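Local coordinates for protein LbaCas13a H328A (C2c2) (PDB 5WLH) that binds a CRISPR guide RNA and probably uses it to find and cleave target RNA as an RNA-guided ribonuclease, at residues A[116-121]-A[154-159]; A[1120-1125]-A[1267-1272]; A[1261-1266]-A[1286-1291]. One frame throughout, in Å; residues are numbered along the deposited sequence.

Contact 1. Residues A[116-121]-A[154-159]; sequences KAFEKY and GIISET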
# COMPACT_ATOMS: atom_id res chain seq x y z
N LYS A 116 15.90 -46.61 2.35
CA LYS A 116 17.20 -46.01 2.06
C LYS A 116 17.61 -46.26 0.61
O LYS A 116 18.13 -45.36 -0.06
CB LYS A 116 18.26 -46.56 3.01
CG LYS A 116 18.50 -45.71 4.27
CD LYS A 116 19.14 -44.37 3.94
CE LYS A 116 18.48 -43.22 4.72
NZ LYS A 116 18.60 -41.92 4.01
N ALA A 117 17.37 -47.47 0.10
CA ALA A 117 17.73 -47.75 -1.29
C ALA A 117 16.91 -46.91 -2.26
O ALA A 117 17.44 -46.38 -3.24
CB ALA A 117 17.53 -49.24 -1.59
N PHE A 118 15.61 -46.77 -1.99
CA PHE A 118 14.73 -45.98 -2.85
C PHE A 118 15.13 -44.51 -2.84
O PHE A 118 15.16 -43.85 -3.89
CB PHE A 118 13.28 -46.13 -2.41
CG PHE A 118 12.62 -47.42 -2.84
CD1 PHE A 118 12.69 -47.86 -4.15
CD2 PHE A 118 11.89 -48.17 -1.92
CE1 PHE A 118 12.07 -49.05 -4.54
CE2 PHE A 118 11.27 -49.35 -2.29
CZ PHE A 118 11.35 -49.79 -3.61
N GLU A 119 15.46 -43.97 -1.66
CA GLU A 119 15.91 -42.58 -1.61
C GLU A 119 17.22 -42.40 -2.36
O GLU A 119 17.41 -41.39 -3.06
CB GLU A 119 16.07 -42.11 -0.16
CG GLU A 119 16.49 -40.64 -0.06
CD GLU A 119 17.03 -40.26 1.31
OE1 GLU A 119 16.74 -39.14 1.77
OE2 GLU A 119 17.74 -41.09 1.92
N LYS A 120 18.15 -43.34 -2.21
CA LYS A 120 19.41 -43.28 -2.94
C LYS A 120 19.18 -43.37 -4.45
O LYS A 120 19.83 -42.67 -5.23
CB LYS A 120 20.35 -44.38 -2.47
CG LYS A 120 21.55 -44.59 -3.36
CD LYS A 120 22.62 -43.56 -3.11
CE LYS A 120 24.00 -44.15 -3.35
NZ LYS A 120 24.14 -45.49 -2.72
N TYR A 121 18.25 -44.25 -4.87
CA TYR A 121 17.82 -44.29 -6.26
C TYR A 121 17.36 -42.92 -6.74
O TYR A 121 17.73 -42.47 -7.83
CB TYR A 121 16.69 -45.30 -6.40
CG TYR A 121 16.13 -45.45 -7.80
CD1 TYR A 121 15.12 -44.61 -8.27
CD2 TYR A 121 16.59 -46.45 -8.64
CE1 TYR A 121 14.62 -44.75 -9.55
CE2 TYR A 121 16.08 -46.61 -9.91
CZ TYR A 121 15.11 -45.77 -10.36
OH TYR A 121 14.63 -45.96 -11.63
N GLY A 154 10.92 -53.60 -9.66
CA GLY A 154 9.53 -53.93 -9.96
C GLY A 154 8.55 -53.09 -9.18
O GLY A 154 7.47 -52.74 -9.68
N ILE A 155 8.90 -52.73 -7.94
CA ILE A 155 8.00 -51.90 -7.14
C ILE A 155 7.82 -50.53 -7.80
O ILE A 155 6.72 -49.97 -7.79
CB ILE A 155 8.54 -51.76 -5.70
CG1 ILE A 155 8.37 -53.08 -4.94
CG2 ILE A 155 7.79 -50.66 -4.95
CD1 ILE A 155 8.89 -53.02 -3.52
N ILE A 156 8.89 -49.98 -8.37
CA ILE A 156 8.80 -48.68 -9.03
C ILE A 156 8.78 -48.86 -10.54
O ILE A 156 9.39 -48.08 -11.27
CB ILE A 156 9.93 -47.75 -8.58
CG1 ILE A 156 11.30 -48.41 -8.77
CG2 ILE A 156 9.73 -47.35 -7.13
CD1 ILE A 156 12.41 -47.41 -9.03
N SER A 157 8.08 -49.89 -11.01
CA SER A 157 7.88 -50.14 -12.43
C SER A 157 6.52 -49.64 -12.88
O SER A 157 5.62 -49.40 -12.08
CB SER A 157 8.02 -51.63 -12.74
OG SER A 157 6.91 -52.35 -12.22
N GLU A 158 6.38 -49.48 -14.20
CA GLU A 158 5.08 -49.15 -14.76
C GLU A 158 4.04 -50.20 -14.40
O GLU A 158 2.89 -49.86 -14.08
CB GLU A 158 5.18 -49.01 -16.28
CG GLU A 158 3.85 -48.68 -16.93
CD GLU A 158 4.00 -48.25 -18.38
OE1 GLU A 158 2.97 -48.00 -19.04
OE2 GLU A 158 5.15 -48.17 -18.84
N THR A 159 4.43 -51.47 -14.45
CA THR A 159 3.49 -52.54 -14.13
C THR A 159 2.91 -52.36 -12.73
O THR A 159 1.69 -52.39 -12.54
CB THR A 159 4.18 -53.91 -14.26
OG1 THR A 159 4.60 -54.12 -15.61
CG2 THR A 159 3.22 -55.02 -13.84
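Ile156 sends its two branches to two different aromatic rings of segment 116-121. Its CD1 methyl sits over one face of the Tyr121 ring, and its CG2 methyl meets Phe118. The Tyr121 contact is a CH-pi interaction. CD1 lies 3.7 Å from the centroid of the Tyr121 ring, 23° off the ring normal. The methyl is shifted toward the rim, on the hydroxyl side, and its nearest ring atom is Tyr121 CZ at 3.4 Å. The two side chains approach from opposite directions. Ile156 holds CG1 between its backbone N and carbonyl carbon (chi1 53°), which turns CD1 to the tyrosine and leaves CG2 for the phenylalanine. Ile156 CG2 stands 3.9 Å from Phe118 CE1, obliquely placed against the ring.

Ile155 adds a smaller share. Its CG2 is 3.9 Å from Phe118 CZ, and the two side chains cross at about a right angle. Phe118 thus rests its outer ring atoms on both isoleucines.

The contact joins helix 115-130 to the junction between helix 146-155 and helix 158-166, in the helical N-terminal part of the chain. Ile156 is the first residue past the end of helix 146-155. Ser157 follows as N-cap of the next. Its OG is 2.6 Å from Gly154 O and also bonds Asn160 N, so both helix ends share one hydroxyl. Leu107 of helix 103-107 and Leu227 of helix 218-230 also pack on Ile156.

The Tyr121 hydroxyl is bonded to Asp224, and Phe139 stacks on the ring. These partners probably fix the ring on which Ile156 CD1 sits. The interface itself is carbon on carbon, so the helix junction is held here by shape and burial rather than by polar pairing.

Contact 2. Residues A[1120-1125]-A[1267-1272]; sequences GQLINW and SEVFDR. With nucleotides of chain B.
In what is probably the C-terminal HEPN nuclease domain of this Cas13a, Val1269 faces Leu1122 and Trp1125 of the long helix 1106-1145. Its two methyls divide the work. CG2 is 3.8 Å from Leu1122 CD2. CG1 is 3.8 Å from Trp1125 CE3, with the indole turned obliquely to it. Val1269 keeps CG1 anti to its backbone N (chi1 168°), which spreads the two methyls over the two partners. Gln1121 NE2 lies over one face of the same indole, near the rim, 3.1 Å from Trp1125 NE1. Both are donors, so this is close packing and not a bond.

Leu1122 also touches Ile1249 of helix 1239-1250. The end of that helix carries an R-x4-H sequence, the signature of HEPN ribonucleases, with the histidine just past the last turn. Leu1122 therefore packs directly on a helix that probably carries part of the nuclease site.

Arg1272, one turn on from Glu1268, grips it side-on. NE and NH2 of Arg1272 both reach Glu1268 OE1, at 3.0 Å and 2.9 Å. They come from one face of the carboxylate, while the acceptor stays nearly in the guanidinium plane. Arg1272 NH1 pairs with Glu1238.

The RNA lies beyond Asp1271 and Phe1270. The O2' of A3 of chain B donates to Asp1271 OD1 at 2.5 Å, a very short value whose exact length is doubtful. The ribose hydroxyl O2' of A4 of chain B stands at the ring edge of Phe1270, 3.5 Å from CE2. Asp1271 OD1 also accepts from Ala1326 N, and OD2 pairs with Lys1308. With an alanine at Asp1271 the carboxylate is gone, and the A3 hydroxyl, Ala1326 N and the Lys1308 charge would probably lose their mate.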
# COMPACT_ATOMS: atom_id res chain seq x y z
N GLY A 1120 -5.80 10.76 -2.04
CA GLY A 1120 -4.65 10.50 -1.19
C GLY A 1120 -3.73 9.45 -1.77
O GLY A 1120 -2.51 9.56 -1.67
N GLN A 1121 -4.29 8.41 -2.40
CA GLN A 1121 -3.41 7.42 -3.00
C GLN A 1121 -2.64 8.02 -4.18
O GLN A 1121 -1.47 7.71 -4.39
CB GLN A 1121 -4.23 6.20 -3.46
CG GLN A 1121 -3.39 5.13 -4.17
CD GLN A 1121 -2.31 4.54 -3.28
OE1 GLN A 1121 -2.61 3.93 -2.24
NE2 GLN A 1121 -1.05 4.73 -3.67
N LEU A 1122 -3.29 8.88 -4.95
CA LEU A 1122 -2.59 9.57 -6.03
C LEU A 1122 -1.43 10.40 -5.49
O LEU A 1122 -0.34 10.36 -6.04
CB LEU A 1122 -3.56 10.46 -6.80
CG LEU A 1122 -4.57 9.66 -7.65
CD1 LEU A 1122 -5.66 10.58 -8.16
CD2 LEU A 1122 -3.89 8.91 -8.81
N ILE A 1123 -1.65 11.12 -4.40
CA ILE A 1123 -0.57 11.92 -3.84
C ILE A 1123 0.52 11.02 -3.25
O ILE A 1123 1.71 11.31 -3.38
CB ILE A 1123 -1.12 12.90 -2.79
CG1 ILE A 1123 -2.06 13.91 -3.49
CG2 ILE A 1123 0.04 13.73 -2.20
CD1 ILE A 1123 -2.90 14.74 -2.53
N ASN A 1124 0.12 9.92 -2.62
CA ASN A 1124 1.10 8.93 -2.17
C ASN A 1124 2.00 8.50 -3.32
O ASN A 1124 3.23 8.51 -3.21
CB ASN A 1124 0.34 7.75 -1.56
CG ASN A 1124 1.25 6.68 -0.98
OD1 ASN A 1124 2.08 6.10 -1.68
ND2 ASN A 1124 1.05 6.35 0.30
N TRP A 1125 1.40 8.16 -4.47
CA TRP A 1125 2.19 7.77 -5.63
C TRP A 1125 3.11 8.89 -6.10
O TRP A 1125 4.23 8.64 -6.56
CB TRP A 1125 1.25 7.37 -6.77
CG TRP A 1125 0.74 5.97 -6.62
CD1 TRP A 1125 1.35 4.92 -5.99
CD2 TRP A 1125 -0.50 5.47 -7.14
NE1 TRP A 1125 0.56 3.78 -6.10
CE2 TRP A 1125 -0.57 4.10 -6.80
CE3 TRP A 1125 -1.55 6.05 -7.86
CZ2 TRP A 1125 -1.67 3.30 -7.16
CZ3 TRP A 1125 -2.62 5.26 -8.22
CH2 TRP A 1125 -2.68 3.90 -7.86
N SER A 1267 -5.95 6.20 -14.94
CA SER A 1267 -5.52 5.65 -16.23
C SER A 1267 -4.19 6.25 -16.65
O SER A 1267 -3.32 5.54 -17.18
CB SER A 1267 -6.56 5.93 -17.33
OG SER A 1267 -7.75 5.23 -17.10
N GLU A 1268 -4.02 7.56 -16.46
CA GLU A 1268 -2.78 8.17 -16.92
C GLU A 1268 -1.62 7.80 -16.01
O GLU A 1268 -0.49 7.66 -16.49
CB GLU A 1268 -2.93 9.69 -17.04
CG GLU A 1268 -1.67 10.30 -17.64
CD GLU A 1268 -1.77 11.79 -17.87
OE1 GLU A 1268 -0.76 12.36 -18.31
OE2 GLU A 1268 -2.84 12.37 -17.60
N VAL A 1269 -1.87 7.64 -14.71
CA VAL A 1269 -0.84 7.11 -13.82
C VAL A 1269 -0.40 5.74 -14.31
O VAL A 1269 0.79 5.48 -14.51
CB VAL A 1269 -1.37 7.07 -12.37
CG1 VAL A 1269 -0.41 6.24 -11.48
CG2 VAL A 1269 -1.53 8.48 -11.82
N PHE A 1270 -1.36 4.85 -14.55
CA PHE A 1270 -1.05 3.53 -15.07
C PHE A 1270 -0.27 3.62 -16.38
O PHE A 1270 0.68 2.86 -16.61
CB PHE A 1270 -2.35 2.74 -15.30
CG PHE A 1270 -2.14 1.36 -15.83
CD1 PHE A 1270 -1.46 0.40 -15.07
CD2 PHE A 1270 -2.67 0.98 -17.06
CE1 PHE A 1270 -1.27 -0.88 -15.54
CE2 PHE A 1270 -2.49 -0.29 -17.55
CZ PHE A 1270 -1.81 -1.24 -16.78
N ASP A 1271 -0.66 4.54 -17.25
CA ASP A 1271 -0.06 4.59 -18.57
C ASP A 1271 1.39 5.06 -18.51
O ASP A 1271 2.25 4.49 -19.18
CB ASP A 1271 -0.86 5.51 -19.49
CG ASP A 1271 -0.25 5.59 -20.87
OD1 ASP A 1271 -0.58 4.73 -21.73
OD2 ASP A 1271 0.60 6.48 -21.09
N ARG A 1272 1.68 6.09 -17.70
CA ARG A 1272 3.01 6.67 -17.80
C ARG A 1272 3.60 7.29 -16.54
O ARG A 1272 4.68 7.89 -16.64
CB ARG A 1272 3.04 7.75 -18.91
CG ARG A 1272 2.06 8.90 -18.72
CD ARG A 1272 2.29 9.91 -19.86
NE ARG A 1272 1.29 10.97 -19.93
CZ ARG A 1272 1.27 11.86 -20.91
NH1 ARG A 1272 2.19 11.79 -21.87
NH2 ARG A 1272 0.36 12.82 -20.93
P A B 4 2.79 0.42 -23.53
OP1 A B 4 3.77 0.23 -22.41
OP2 A B 4 2.94 -0.35 -24.79
O5' A B 4 1.33 0.10 -22.98
C5' A B 4 0.85 0.73 -21.81
C4' A B 4 -0.61 0.44 -21.64
O4' A B 4 -1.35 0.99 -22.75
C3' A B 4 -0.98 -1.03 -21.65
O3' A B 4 -0.77 -1.64 -20.39
C2' A B 4 -2.44 -1.00 -22.07
O2' A B 4 -3.27 -0.58 -21.00
C1' A B 4 -2.42 0.13 -23.10
N9 A B 4 -2.17 -0.36 -24.47
C8 A B 4 -1.01 -0.34 -25.21
N7 A B 4 -1.16 -0.84 -26.42
C5 A B 4 -2.50 -1.19 -26.47
C6 A B 4 -3.32 -1.78 -27.46
N6 A B 4 -2.89 -2.13 -28.68
N1 A B 4 -4.62 -1.99 -27.16
C2 A B 4 -5.08 -1.65 -25.95
N3 A B 4 -4.41 -1.09 -24.94
C4 A B 4 -3.13 -0.90 -25.27
P A B 3 5.89 2.60 -27.57
OP1 A B 3 5.91 1.32 -26.81
OP2 A B 3 6.04 2.61 -29.05
O5' A B 3 4.55 3.40 -27.30
C5' A B 3 3.39 2.72 -26.93
C4' A B 3 2.71 3.42 -25.79
O4' A B 3 1.71 4.32 -26.34
C3' A B 3 1.94 2.48 -24.89
O3' A B 3 2.75 1.99 -23.83
C2' A B 3 0.75 3.30 -24.45
O2' A B 3 1.14 4.22 -23.44
C1' A B 3 0.48 4.10 -25.72
N9 A B 3 -0.35 3.36 -26.69
C8 A B 3 0.02 2.98 -27.97
N7 A B 3 -0.94 2.35 -28.63
C5 A B 3 -1.99 2.32 -27.72
C6 A B 3 -3.30 1.82 -27.81
N6 A B 3 -3.76 1.19 -28.89
N1 A B 3 -4.12 1.96 -26.74
C2 A B 3 -3.64 2.58 -25.65
N3 A B 3 -2.43 3.10 -25.46
C4 A B 3 -1.65 2.94 -26.53

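Contact 3. Residues A[1261-1266]-A[1286-1291]; sequences SFLGIY and TILYNI. With nucleotides of chain B.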
# COMPACT_ATOMS: atom_id res chain seq x y z
N SER A 1261 -11.65 12.59 -15.13
CA SER A 1261 -12.25 11.79 -14.09
C SER A 1261 -11.17 11.16 -13.23
O SER A 1261 -10.00 11.12 -13.61
CB SER A 1261 -13.11 10.69 -14.69
OG SER A 1261 -12.33 9.98 -15.63
N PHE A 1262 -11.58 10.65 -12.07
CA PHE A 1262 -10.70 9.79 -11.30
C PHE A 1262 -10.20 8.62 -12.14
O PHE A 1262 -9.01 8.30 -12.12
CB PHE A 1262 -11.42 9.32 -10.03
CG PHE A 1262 -11.26 10.28 -8.88
CD1 PHE A 1262 -10.00 10.50 -8.32
CD2 PHE A 1262 -12.34 10.97 -8.37
CE1 PHE A 1262 -9.83 11.38 -7.26
CE2 PHE A 1262 -12.18 11.86 -7.29
CZ PHE A 1262 -10.92 12.06 -6.74
N LEU A 1263 -11.09 7.97 -12.89
CA LEU A 1263 -10.63 6.88 -13.74
C LEU A 1263 -9.62 7.36 -14.77
O LEU A 1263 -8.67 6.65 -15.09
CB LEU A 1263 -11.81 6.22 -14.46
CG LEU A 1263 -12.54 5.20 -13.61
CD1 LEU A 1263 -13.75 4.74 -14.40
CD2 LEU A 1263 -11.66 4.00 -13.27
N GLY A 1264 -9.82 8.57 -15.30
CA GLY A 1264 -8.88 9.08 -16.28
C GLY A 1264 -7.53 9.41 -15.67
O GLY A 1264 -6.49 9.23 -16.32
N ILE A 1265 -7.52 9.90 -14.44
CA ILE A 1265 -6.26 10.19 -13.77
C ILE A 1265 -5.54 8.89 -13.42
O ILE A 1265 -4.35 8.73 -13.71
CB ILE A 1265 -6.50 11.05 -12.52
CG1 ILE A 1265 -7.00 12.44 -12.91
CG2 ILE A 1265 -5.18 11.20 -11.71
CD1 ILE A 1265 -7.85 13.12 -11.82
N TYR A 1266 -6.27 7.94 -12.82
CA TYR A 1266 -5.68 6.64 -12.56
C TYR A 1266 -5.20 5.99 -13.85
O TYR A 1266 -4.15 5.34 -13.88
CB TYR A 1266 -6.70 5.74 -11.83
CG TYR A 1266 -6.65 5.92 -10.33
CD1 TYR A 1266 -7.19 7.06 -9.73
CD2 TYR A 1266 -6.03 4.96 -9.53
CE1 TYR A 1266 -7.12 7.23 -8.34
CE2 TYR A 1266 -5.96 5.13 -8.15
CZ TYR A 1266 -6.48 6.27 -7.57
OH TYR A 1266 -6.39 6.43 -6.21
N THR A 1286 -5.03 -2.61 -9.42
CA THR A 1286 -5.42 -3.39 -8.24
C THR A 1286 -5.60 -2.49 -7.03
O THR A 1286 -6.52 -2.68 -6.23
CB THR A 1286 -4.34 -4.44 -7.97
OG1 THR A 1286 -4.40 -5.43 -9.00
CG2 THR A 1286 -4.54 -5.10 -6.57
N ILE A 1287 -4.73 -1.49 -6.88
CA ILE A 1287 -4.87 -0.59 -5.74
C ILE A 1287 -6.18 0.17 -5.82
O ILE A 1287 -6.88 0.33 -4.81
CB ILE A 1287 -3.65 0.34 -5.67
CG1 ILE A 1287 -2.43 -0.48 -5.20
CG2 ILE A 1287 -3.91 1.49 -4.72
CD1 ILE A 1287 -1.12 0.27 -5.36
N LEU A 1288 -6.54 0.63 -7.02
CA LEU A 1288 -7.84 1.28 -7.21
C LEU A 1288 -8.97 0.33 -6.87
O LEU A 1288 -9.89 0.67 -6.12
CB LEU A 1288 -7.97 1.76 -8.65
CG LEU A 1288 -9.35 2.27 -9.08
CD1 LEU A 1288 -9.75 3.48 -8.26
CD2 LEU A 1288 -9.32 2.65 -10.55
N TYR A 1289 -8.92 -0.89 -7.41
CA TYR A 1289 -9.94 -1.89 -7.11
C TYR A 1289 -10.05 -2.14 -5.60
O TYR A 1289 -11.15 -2.25 -5.05
CB TYR A 1289 -9.59 -3.17 -7.87
CG TYR A 1289 -10.35 -4.40 -7.43
CD1 TYR A 1289 -11.55 -4.74 -8.04
CD2 TYR A 1289 -9.84 -5.24 -6.44
CE1 TYR A 1289 -12.25 -5.87 -7.66
CE2 TYR A 1289 -10.54 -6.37 -6.05
CZ TYR A 1289 -11.74 -6.68 -6.67
OH TYR A 1289 -12.44 -7.80 -6.29
N ASN A 1290 -8.91 -2.22 -4.92
CA ASN A 1290 -8.92 -2.45 -3.47
C ASN A 1290 -9.60 -1.31 -2.73
O ASN A 1290 -10.36 -1.54 -1.78
CB ASN A 1290 -7.49 -2.59 -2.93
CG ASN A 1290 -6.78 -3.82 -3.43
OD1 ASN A 1290 -7.39 -4.75 -3.96
ND2 ASN A 1290 -5.45 -3.84 -3.26
N ILE A 1291 -9.31 -0.06 -3.12
CA ILE A 1291 -9.94 1.08 -2.46
C ILE A 1291 -11.46 0.97 -2.57
O ILE A 1291 -12.19 1.14 -1.59
CB ILE A 1291 -9.43 2.40 -3.05
CG1 ILE A 1291 -7.96 2.60 -2.67
CG2 ILE A 1291 -10.31 3.56 -2.59
CD1 ILE A 1291 -7.28 3.76 -3.42
P A B 29 1.93 0.40 -0.47
OP1 A B 29 1.26 1.73 -0.48
OP2 A B 29 2.66 -0.15 0.72
O5' A B 29 0.90 -0.76 -0.82
C5' A B 29 0.03 -0.65 -1.93
C4' A B 29 -0.40 -2.01 -2.43
O4' A B 29 0.76 -2.85 -2.66
C3' A B 29 -1.26 -2.85 -1.49
O3' A B 29 -2.61 -2.44 -1.52
C2' A B 29 -1.04 -4.24 -2.04
O2' A B 29 -1.72 -4.39 -3.27
C1' A B 29 0.46 -4.18 -2.35
N9 A B 29 1.25 -4.56 -1.16
C8 A B 29 2.03 -3.78 -0.36
N7 A B 29 2.59 -4.45 0.63
C5 A B 29 2.14 -5.74 0.45
C6 A B 29 2.37 -6.91 1.19
N6 A B 29 3.17 -6.94 2.26
N1 A B 29 1.77 -8.03 0.76
C2 A B 29 0.99 -7.97 -0.32
N3 A B 29 0.69 -6.92 -1.10
C4 A B 29 1.31 -5.82 -0.64
P C B 30 -3.54 -2.48 -0.22
OP1 C B 30 -4.89 -2.21 -0.77
OP2 C B 30 -2.99 -1.66 0.89
O5' C B 30 -3.48 -3.98 0.29
C5' C B 30 -4.12 -5.03 -0.43
C4' C B 30 -3.82 -6.37 0.20
O4' C B 30 -2.39 -6.56 0.29
C3' C B 30 -4.30 -6.54 1.64
O3' C B 30 -5.67 -6.87 1.71
C2' C B 30 -3.39 -7.64 2.16
O2' C B 30 -3.85 -8.90 1.74
C1' C B 30 -2.08 -7.34 1.43
N1 C B 30 -1.12 -6.60 2.27
C2 C B 30 -0.47 -7.33 3.26
O2 C B 30 -0.73 -8.52 3.39
N3 C B 30 0.42 -6.71 4.04
C4 C B 30 0.67 -5.43 3.86
N4 C B 30 1.56 -4.89 4.69
C5 C B 30 0.02 -4.64 2.86
C6 C B 30 -0.87 -5.27 2.07
P U B 7 0.07 -8.35 -14.69
OP1 U B 7 1.50 -8.48 -14.35
OP2 U B 7 -0.53 -9.23 -15.74
O5' U B 7 -0.81 -8.53 -13.39
C5' U B 7 -0.50 -7.79 -12.21
C4' U B 7 -1.53 -8.07 -11.15
O4' U B 7 -2.81 -7.53 -11.57
C3' U B 7 -1.80 -9.54 -10.92
O3' U B 7 -0.83 -10.13 -10.07
C2' U B 7 -3.21 -9.54 -10.35
O2' U B 7 -3.20 -9.21 -8.98
C1' U B 7 -3.85 -8.37 -11.12
N1 U B 7 -4.61 -8.84 -12.29
C2 U B 7 -5.93 -9.18 -12.06
O2 U B 7 -6.40 -9.07 -10.95
N3 U B 7 -6.62 -9.62 -13.17
C4 U B 7 -6.13 -9.75 -14.46
O4 U B 7 -6.85 -10.16 -15.36
C5 U B 7 -4.75 -9.37 -14.61
C6 U B 7 -4.06 -8.94 -13.55
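Leu1288 holds CG anti to its backbone N (chi1 171°), which carries CG toward Tyr1266, and the second torsion then lays CD1 over the ring. The Tyr1266 ring turns one face to this methyl. CD1 sits almost above the ring centre, 4.2 Å from the centroid of the Tyr1266 ring and 12° off its normal. This is a CH-pi contact. Leu1288 CB touches the ring as well, 3.8 Å from Tyr1266 CD2. The other methyl, Leu1288 CD2, meets Leu1263 CD2 at 3.8 Å, where the two leucines cross at about a right angle. Farther along, Ile1291 CD1 comes within 4.0 Å of Tyr1266 OH. That hydroxyl is bonded to the backbone oxygen of Leu1118, so its polar end is satisfied by helix 1106-1145.

The two helices pack roughly antiparallel, with the short helix 1278-1281 in the connection between them, in the probable C-terminal HEPN domain. The segment axes run at 149° and approach to 11.9 Å. Ser1261 begins the first helix as its N-cap, with OG accepting from Gly1264 N at 2.9 Å. Strand 1297-1310 adds Phe1301 against Leu1288, and helix 1357-1368 covers Leu1263 through Leu1367 and Phe1368.

The opposite side of helix 1286-1291 meets the RNA. Asn1290 ND2 donates to OP1 of C30 of chain B at 3.0 Å. The same amide is bonded at both ends to backbone, ND2 to Met824 O and OD1 from Lys826 N, which would fix the rotation of the amide, with ND2 at the phosphate. Ile1287 supplies an apolar touch, its CD1 being 3.7 Å from C5' of A29 of chain B. Thr1286 OG1 lies beside the ribose of U7 of chain B.

All three contacts are buried and apolar at their centres, but contact 1 lies apart, at the periphery. Its centre is about 50 Å from the centre of the chain, and it keeps some 14 Å from the RNA at nearest atoms. Contacts 2 and 3 sit near the middle, with centres 8 Å apart. They share helix 1262-1273 and their segments alternate along the chain. They also touch directly: Trp1125 CZ3 is 3.3 Å from Tyr1266 CE2, so the two form one continuous core. Polar chemistry follows position. In contact 1 the polar bonds stay within the protein; in contacts 2 and 3 some also reach the RNA, at a ribose and a phosphate.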